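Long-range contacts in shikimate dehydrogenase (NADP(+)) (Thermotoga maritima, PDB 3U62), which probably catalyses the reversible NADPH-linked reduction of 3-dehydroshikimate to shikimate, a step of the pathway that leads through chorismate to the aromatic amino acids: residues Q159-V164 with P184-S189; P110-G115 with K165-L170. All coordinates share one frame; numbering follows the deposited sequence.

Contact 1: Q159-V164 with P184-S189; sequences QLDEVV and PVSDDS
The capped start of helix 187-190 meets the flank of helix 160-165 here, D161 reaching across to S186 and S189 on the outer side of the NADP(+)-binding Rossmann domain. S186 is the N-cap residue: its OG accepts from S189 N at 3.2 Å. The same hydroxyl donates to D161 OD2 over 2.6 Å, on the syn side of the carboxylate, while S186 N comes to OD2 from above the carboxylate plane, 57° out of it, at 2.9 Å. D161 reaches them because CG lies anti to the backbone N (chi1 -169°). S189 OG stands 2.7 Å from D161 OD2 and 2.8 Å from D161 O, its single proton within range of both. Beneath this polar cluster the contact turns apolar. V164 CG1 packs on V185 CG2 at 3.8 Å, the two side chains crossing at about a right angle, and L160 CD2 lies against P184 CD at 4.0 Å. One water accepts from D161 N and lies within bonding range of P184 O. With an alanine in place of D161, S186 OG and the S186 amide would probably lose their shared acceptor, and the capping hydroxyl would be freer to turn. Two donors on one oxygen, one of them a capping hydroxyl, suggest that a carboxylate of one helix helps to orient the cap of the next, and its negative charge should suit that helix's N-terminus.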
ATOM      1  N   GLN A 159      -0.636  20.802  10.165  1.00 12.08           N
ATOM      2  CA  GLN A 159       0.710  20.803  10.733  1.00 11.84           C
ATOM      3  C   GLN A 159       1.736  20.161   9.799  1.00  9.90           C
ATOM      4  O   GLN A 159       2.932  20.164  10.102  1.00 11.15           O
ATOM      5  CB  GLN A 159       0.721  20.086  12.088  1.00 12.35           C
ATOM      6  CG  GLN A 159      -0.172  20.719  13.143  1.00 17.04           C
ATOM      7  CD  GLN A 159      -0.181  19.934  14.439  1.00 16.38           C
ATOM      8  OE1 GLN A 159      -0.774  18.859  14.526  1.00 16.87           O
ATOM      9  NE2 GLN A 159       0.469  20.478  15.461  1.00 18.05           N
ATOM     10  N   LEU A 160       1.272  19.625   8.668  1.00 10.06           N
ATOM     11  CA  LEU A 160       2.140  18.887   7.742  1.00 10.11           C
ATOM     12  C   LEU A 160       3.376  19.676   7.319  1.00 10.19           C
ATOM     13  O   LEU A 160       4.497  19.170   7.391  1.00 11.17           O
ATOM     14  CB  LEU A 160       1.366  18.410   6.503  1.00  9.87           C
ATOM     15  CG  LEU A 160       2.156  17.577   5.481  1.00  9.80           C
ATOM     16  CD1 LEU A 160       2.593  16.242   6.084  1.00  9.62           C
ATOM     17  CD2 LEU A 160       1.326  17.337   4.230  1.00 10.30           C
ATOM     18  N   ASP A 161       3.161  20.915   6.888  1.00 10.74           N
ATOM     19  CA  ASP A 161       4.236  21.773   6.408  1.00 10.59           C
ATOM     20  C   ASP A 161       5.338  21.978   7.455  1.00 10.36           C
ATOM     21  O   ASP A 161       6.525  21.862   7.140  1.00 10.70           O
ATOM     22  CB  ASP A 161       3.662  23.114   5.943  1.00 10.22           C
ATOM     23  CG  ASP A 161       4.672  23.959   5.193  1.00 12.37           C
ATOM     24  OD1 ASP A 161       4.553  25.201   5.243  1.00 16.85           O
ATOM     25  OD2 ASP A 161       5.587  23.391   4.552  1.00 11.97           O
ATOM     26  N   GLU A 162       4.936  22.270   8.693  1.00 11.06           N
ATOM     27  CA  GLU A 162       5.882  22.476   9.795  1.00 13.92           C
ATOM     28  C   GLU A 162       6.625  21.201  10.173  1.00 12.70           C
ATOM     29  O   GLU A 162       7.832  21.241  10.436  1.00 13.23           O
ATOM     30  CB  GLU A 162       5.168  22.992  11.042  1.00 17.60           C
ATOM     31  CG  GLU A 162       4.568  24.374  10.931  1.00 26.98           C
ATOM     32  CD  GLU A 162       3.462  24.578  11.958  1.00 27.89           C
ATOM     33  OE1 GLU A 162       3.700  24.372  13.178  1.00 34.27           O
ATOM     34  OE2 GLU A 162       2.344  24.951  11.546  1.00 31.91           O
ATOM     35  N   VAL A 163       5.908  20.077  10.217  1.00 10.81           N
ATOM     36  CA  VAL A 163       6.509  18.821  10.674  1.00 11.99           C
ATOM     37  C   VAL A 163       7.486  18.229   9.652  1.00 11.19           C
ATOM     38  O   VAL A 163       8.507  17.649  10.035  1.00 11.54           O
ATOM     39  CB  VAL A 163       5.461  17.756  11.133  1.00 15.26           C
ATOM     40  CG1 VAL A 163       4.632  18.277  12.307  1.00 15.67           C
ATOM     41  CG2 VAL A 163       4.567  17.317   9.984  1.00 16.82           C
ATOM     42  N   VAL A 164       7.178  18.386   8.364  1.00 10.10           N
ATOM     43  CA  VAL A 164       8.055  17.899   7.293  1.00  9.86           C
ATOM     44  C   VAL A 164       9.390  18.655   7.292  1.00 10.85           C
ATOM     45  O   VAL A 164      10.440  18.070   7.010  1.00 10.58           O
ATOM     46  CB  VAL A 164       7.366  17.958   5.899  1.00  9.17           C
ATOM     47  CG1 VAL A 164       8.361  17.701   4.770  1.00 10.50           C
ATOM     48  CG2 VAL A 164       6.232  16.949   5.826  1.00 10.39           C
ATOM     49  N   PRO A 184      -0.553  19.886   1.525  1.00 12.04           N
ATOM     50  CA  PRO A 184      -0.140  21.183   2.071  1.00 12.02           C
ATOM     51  C   PRO A 184       1.278  21.156   2.652  1.00 10.34           C
ATOM     52  O   PRO A 184       1.459  21.168   3.875  1.00 11.06           O
ATOM     53  CB  PRO A 184      -1.185  21.455   3.159  1.00 12.26           C
ATOM     54  CG  PRO A 184      -1.654  20.109   3.575  1.00 11.75           C
ATOM     55  CD  PRO A 184      -1.595  19.244   2.353  1.00 12.37           C
ATOM     56  N   VAL A 185       2.270  21.116   1.766  1.00 10.17           N
ATOM     57  CA  VAL A 185       3.677  21.106   2.159  1.00 10.19           C
ATOM     58  C   VAL A 185       4.504  21.945   1.178  1.00  9.68           C
ATOM     59  O   VAL A 185       4.339  21.837  -0.041  1.00 11.16           O
ATOM     60  CB  VAL A 185       4.231  19.653   2.322  1.00 10.95           C
ATOM     61  CG1 VAL A 185       4.110  18.848   1.024  1.00 10.72           C
ATOM     62  CG2 VAL A 185       5.671  19.658   2.838  1.00 10.71           C
ATOM     63  N   SER A 186       5.377  22.786   1.725  1.00 10.01           N
ATOM     64  CA  SER A 186       6.138  23.756   0.940  1.00  9.23           C
ATOM     65  C   SER A 186       7.403  23.172   0.322  1.00 10.18           C
ATOM     66  O   SER A 186       7.886  22.120   0.749  1.00  9.66           O
ATOM     67  CB  SER A 186       6.511  24.959   1.813  1.00  9.41           C
ATOM     68  OG  SER A 186       7.303  24.546   2.938  1.00 10.09           O
ATOM     69  N   ASP A 187       7.934  23.874  -0.680  1.00 10.19           N
ATOM     70  CA  ASP A 187       9.236  23.555  -1.266  1.00 10.11           C
ATOM     71  C   ASP A 187      10.327  23.584  -0.201  1.00 10.56           C
ATOM     72  O   ASP A 187      11.186  22.702  -0.163  1.00 10.98           O
ATOM     73  CB  ASP A 187       9.586  24.552  -2.374  1.00 10.41           C
ATOM     74  CG  ASP A 187       8.765  24.349  -3.635  1.00 14.14           C
ATOM     75  OD1 ASP A 187       7.833  23.515  -3.629  1.00 17.63           O
ATOM     76  OD2 ASP A 187       9.054  25.031  -4.640  1.00 19.31           O
ATOM     77  N   ASP A 188      10.279  24.605   0.656  1.00 10.10           N
ATOM     78  CA  ASP A 188      11.235  24.768   1.751  1.00 10.46           C
ATOM     79  C   ASP A 188      11.273  23.550   2.676  1.00 10.56           C
ATOM     80  O   ASP A 188      12.347  23.129   3.109  1.00 11.54           O
ATOM     81  CB  ASP A 188      10.912  26.032   2.557  1.00 12.66           C
ATOM     82  CG  ASP A 188      11.872  26.252   3.714  1.00 12.52           C
ATOM     83  OD1 ASP A 188      11.411  26.266   4.875  1.00 15.72           O
ATOM     84  OD2 ASP A 188      13.089  26.407   3.466  1.00 15.83           O
ATOM     85  N   SER A 189      10.100  22.994   2.975  1.00 10.39           N
ATOM     86  CA  SER A 189       9.996  21.818   3.837  1.00 10.04           C
ATOM     87  C   SER A 189      10.441  20.535   3.132  1.00  9.56           C
ATOM     88  O   SER A 189      11.045  19.658   3.754  1.00 11.49           O
ATOM     89  CB  SER A 189       8.570  21.665   4.372  1.00 10.19           C
ATOM     90  OG  SER A 189       8.193  22.790   5.154  1.00 10.74           O
TER
HETATM   91  O   HOH W   1       0.382  21.814   6.309  1.00 13.79           O
HETATM   92  O   HOH W   2      12.947  18.501   5.521  1.00 22.78           O

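Contact 2: P110-G115 with K165-L170; sequences PVVVVG and KKAKSL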
ATOM      1  N   PRO A 110      13.841  12.066  11.399  1.00 10.02           N
ATOM      2  CA  PRO A 110      12.462  11.587  11.583  1.00  9.52           C
ATOM      3  C   PRO A 110      11.742  11.269  10.278  1.00  8.46           C
ATOM      4  O   PRO A 110      12.076  11.820   9.226  1.00  9.01           O
ATOM      5  CB  PRO A 110      11.773  12.766  12.278  1.00 10.39           C
ATOM      6  CG  PRO A 110      12.884  13.540  12.899  1.00 11.60           C
ATOM      7  CD  PRO A 110      14.000  13.433  11.922  1.00 11.57           C
ATOM      8  N   VAL A 111      10.756  10.381  10.368  1.00  8.13           N
ATOM      9  CA  VAL A 111       9.953   9.976   9.221  1.00  7.71           C
ATOM     10  C   VAL A 111       8.516  10.455   9.403  1.00  7.05           C
ATOM     11  O   VAL A 111       7.894  10.194  10.436  1.00  8.02           O
ATOM     12  CB  VAL A 111       9.967   8.438   9.038  1.00  7.71           C
ATOM     13  CG1 VAL A 111       9.150   8.032   7.823  1.00  9.89           C
ATOM     14  CG2 VAL A 111      11.395   7.923   8.908  1.00  9.38           C
ATOM     15  N   VAL A 112       7.999  11.161   8.400  1.00  7.67           N
ATOM     16  CA  VAL A 112       6.600  11.584   8.389  1.00  7.78           C
ATOM     17  C   VAL A 112       5.786  10.628   7.515  1.00  7.54           C
ATOM     18  O   VAL A 112       6.159  10.340   6.374  1.00  8.04           O
ATOM     19  CB  VAL A 112       6.435  13.047   7.885  1.00  8.21           C
ATOM     20  CG1 VAL A 112       4.962  13.422   7.760  1.00  7.82           C
ATOM     21  CG2 VAL A 112       7.132  14.014   8.828  1.00  8.96           C
ATOM     22  N   VAL A 113       4.685  10.134   8.073  1.00  6.94           N
ATOM     23  CA  VAL A 113       3.747   9.283   7.350  1.00  7.19           C
ATOM     24  C   VAL A 113       2.419  10.027   7.228  1.00  6.79           C
ATOM     25  O   VAL A 113       1.792  10.357   8.237  1.00  7.35           O
ATOM     26  CB  VAL A 113       3.539   7.923   8.070  1.00  6.50           C
ATOM     27  CG1 VAL A 113       2.506   7.071   7.339  1.00  9.14           C
ATOM     28  CG2 VAL A 113       4.858   7.168   8.192  1.00  7.70           C
ATOM     29  N   VAL A 114       2.002  10.305   5.994  1.00  7.20           N
ATOM     30  CA  VAL A 114       0.740  11.003   5.746  1.00  7.46           C
ATOM     31  C   VAL A 114      -0.384   9.985   5.585  1.00  7.20           C
ATOM     32  O   VAL A 114      -0.332   9.121   4.707  1.00  7.76           O
ATOM     33  CB  VAL A 114       0.807  11.928   4.503  1.00  7.56           C
ATOM     34  CG1 VAL A 114      -0.458  12.774   4.390  1.00  9.30           C
ATOM     35  CG2 VAL A 114       2.032  12.824   4.565  1.00  9.18           C
ATOM     36  N   GLY A 115      -1.394  10.098   6.444  1.00  7.52           N
ATOM     37  CA  GLY A 115      -2.507   9.156   6.472  1.00  8.42           C
ATOM     38  C   GLY A 115      -2.441   8.228   7.669  1.00  7.55           C
ATOM     39  O   GLY A 115      -1.384   8.068   8.285  1.00  9.24           O
ATOM     40  N   LYS A 165       9.341  19.942   7.629  1.00 11.12           N
ATOM     41  CA  LYS A 165      10.541  20.772   7.750  1.00 12.63           C
ATOM     42  C   LYS A 165      11.562  20.180   8.733  1.00 13.07           C
ATOM     43  O   LYS A 165      12.771  20.331   8.547  1.00 14.73           O
ATOM     44  CB  LYS A 165      10.153  22.199   8.161  1.00 13.92           C
ATOM     45  CG  LYS A 165      11.312  23.187   8.313  1.00 16.96           C
ATOM     46  CD  LYS A 165      11.977  23.509   6.980  1.00 19.05           C
ATOM     47  CE  LYS A 165      13.161  24.441   7.175  1.00 20.52           C
ATOM     48  NZ  LYS A 165      13.863  24.729   5.893  1.00 24.17           N
ATOM     49  N   LYS A 166      11.064  19.497   9.765  1.00 12.25           N
ATOM     50  CA  LYS A 166      11.909  18.904  10.809  1.00 13.26           C
ATOM     51  C   LYS A 166      12.240  17.427  10.558  1.00 11.77           C
ATOM     52  O   LYS A 166      12.880  16.776  11.390  1.00 13.87           O
ATOM     53  CB  LYS A 166      11.243  19.066  12.182  1.00 15.72           C
ATOM     54  CG  LYS A 166      11.123  20.508  12.661  1.00 19.45           C
ATOM     55  CD  LYS A 166      10.560  20.597  14.081  1.00 28.57           C
ATOM     56  CE  LYS A 166      10.596  22.071  14.552  1.00 32.47           C
ATOM     57  NZ  LYS A 166      10.122  22.216  15.957  1.00 35.90           N
ATOM     58  N   ALA A 167      11.815  16.913   9.405  1.00 11.00           N
ATOM     59  CA  ALA A 167      11.962  15.494   9.081  1.00  9.68           C
ATOM     60  C   ALA A 167      12.972  15.241   7.965  1.00 10.20           C
ATOM     61  O   ALA A 167      13.420  16.175   7.294  1.00 10.94           O
ATOM     62  CB  ALA A 167      10.611  14.900   8.718  1.00 10.44           C
ATOM     63  N   LYS A 168      13.320  13.970   7.773  1.00  8.97           N
ATOM     64  CA  LYS A 168      14.253  13.568   6.722  1.00  8.93           C
ATOM     65  C   LYS A 168      13.620  12.650   5.675  1.00  8.36           C
ATOM     66  O   LYS A 168      14.130  12.540   4.558  1.00  8.43           O
ATOM     67  CB  LYS A 168      15.502  12.915   7.323  1.00 10.73           C
ATOM     68  CG  LYS A 168      16.396  13.882   8.084  1.00 14.62           C
ATOM     69  CD  LYS A 168      17.778  13.300   8.316  1.00 15.55           C
ATOM     70  CE  LYS A 168      18.653  14.263   9.101  1.00 22.58           C
ATOM     71  NZ  LYS A 168      20.065  13.789   9.181  1.00 25.49           N
ATOM     72  N   SER A 169      12.517  11.997   6.034  1.00  7.77           N
ATOM     73  CA  SER A 169      11.776  11.152   5.094  1.00  7.74           C
ATOM     74  C   SER A 169      10.281  11.438   5.146  1.00  7.24           C
ATOM     75  O   SER A 169       9.728  11.709   6.214  1.00  9.14           O
ATOM     76  CB  SER A 169      12.031   9.669   5.373  1.00  8.58           C
ATOM     77  OG  SER A 169      13.408   9.353   5.244  1.00  8.70           O
ATOM     78  N   LEU A 170       9.637  11.371   3.982  1.00  7.93           N
ATOM     79  CA  LEU A 170       8.198  11.591   3.867  1.00  7.41           C
ATOM     80  C   LEU A 170       7.530  10.469   3.072  1.00  7.21           C
ATOM     81  O   LEU A 170       7.963  10.134   1.967  1.00  7.49           O
ATOM     82  CB  LEU A 170       7.911  12.947   3.209  1.00  8.34           C
ATOM     83  CG  LEU A 170       6.459  13.316   2.876  1.00  8.97           C
ATOM     84  CD1 LEU A 170       5.635  13.522   4.139  1.00  9.13           C
ATOM     85  CD2 LEU A 170       6.408  14.554   2.003  1.00  9.21           C
TER
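P110 O is gripped by two successive amides, K168 N at 2.9 Å and S169 N at 3.2 Å, both lying in the plane of the carbonyl. The bond from K168 is the straighter, 170° at its hydrogen. P110 itself follows a cis peptide bond, and its ring carbons CG and CD lie beside K166 O. Farther along, V112 N donates to S169 O over 2.8 Å, nearly straight at 175° though tilted from the carbonyl plane. V111 pairs with S169 and V112 with L170 in parallel register, which joins strands 111-114 and 169-172 at the middle of the six-stranded parallel sheet of the Rossmann fold. Strand order 3-2-1-4-5-6 puts the two side by side; the chain passes from edge strand 153-156 through helix 160-165 back to strand 169-172, the crossover between the halves of the sheet. Strand 111-114 runs out into G115, first glycine of the GxGxxA motif and a predicted NADP(+)-binding residue; at the backbone angles of G115 a side chain would collide with the carbonyl oxygen of V114. On one face of the sheet L170 CD1 touches two valines, 3.7 Å from V112 CG1 and likewise 3.7 Å from V114 CG2. L170 gets there with CG anti to its own N (chi1 174°). A167 CB extends the same apolar patch, 3.6 Å from V112 CG2, and L160 of helix 160-165 lies over both V112 and V114. On the other face S169 CB rests near V111 CG2, while S169 OG turns outside the pair to bond K108 O.

Both contacts use one run of chain: helix 160-165, which carries one side of contact 1, is followed directly by strand 169-172 of contact 2. Contact 2 is largely buried at the middle of the sheet and is held by backbone bonds with valine, leucine and alanine packing. Contact 1 lies farther out, where helix 160-165 meets the loop and first turn of helix 187-190, and combines serine hydroxyls, a backbone amide and an aspartate carboxylate with a few aliphatic contacts. The two touch directly. L160 CD1 lies 3.8 Å from V114 CG2, and V164 CG2 packs on L170 CD1, so the inner side of the helix covers the sheet. Toward the surface, the D188 carboxylate forms a salt bridge with K165.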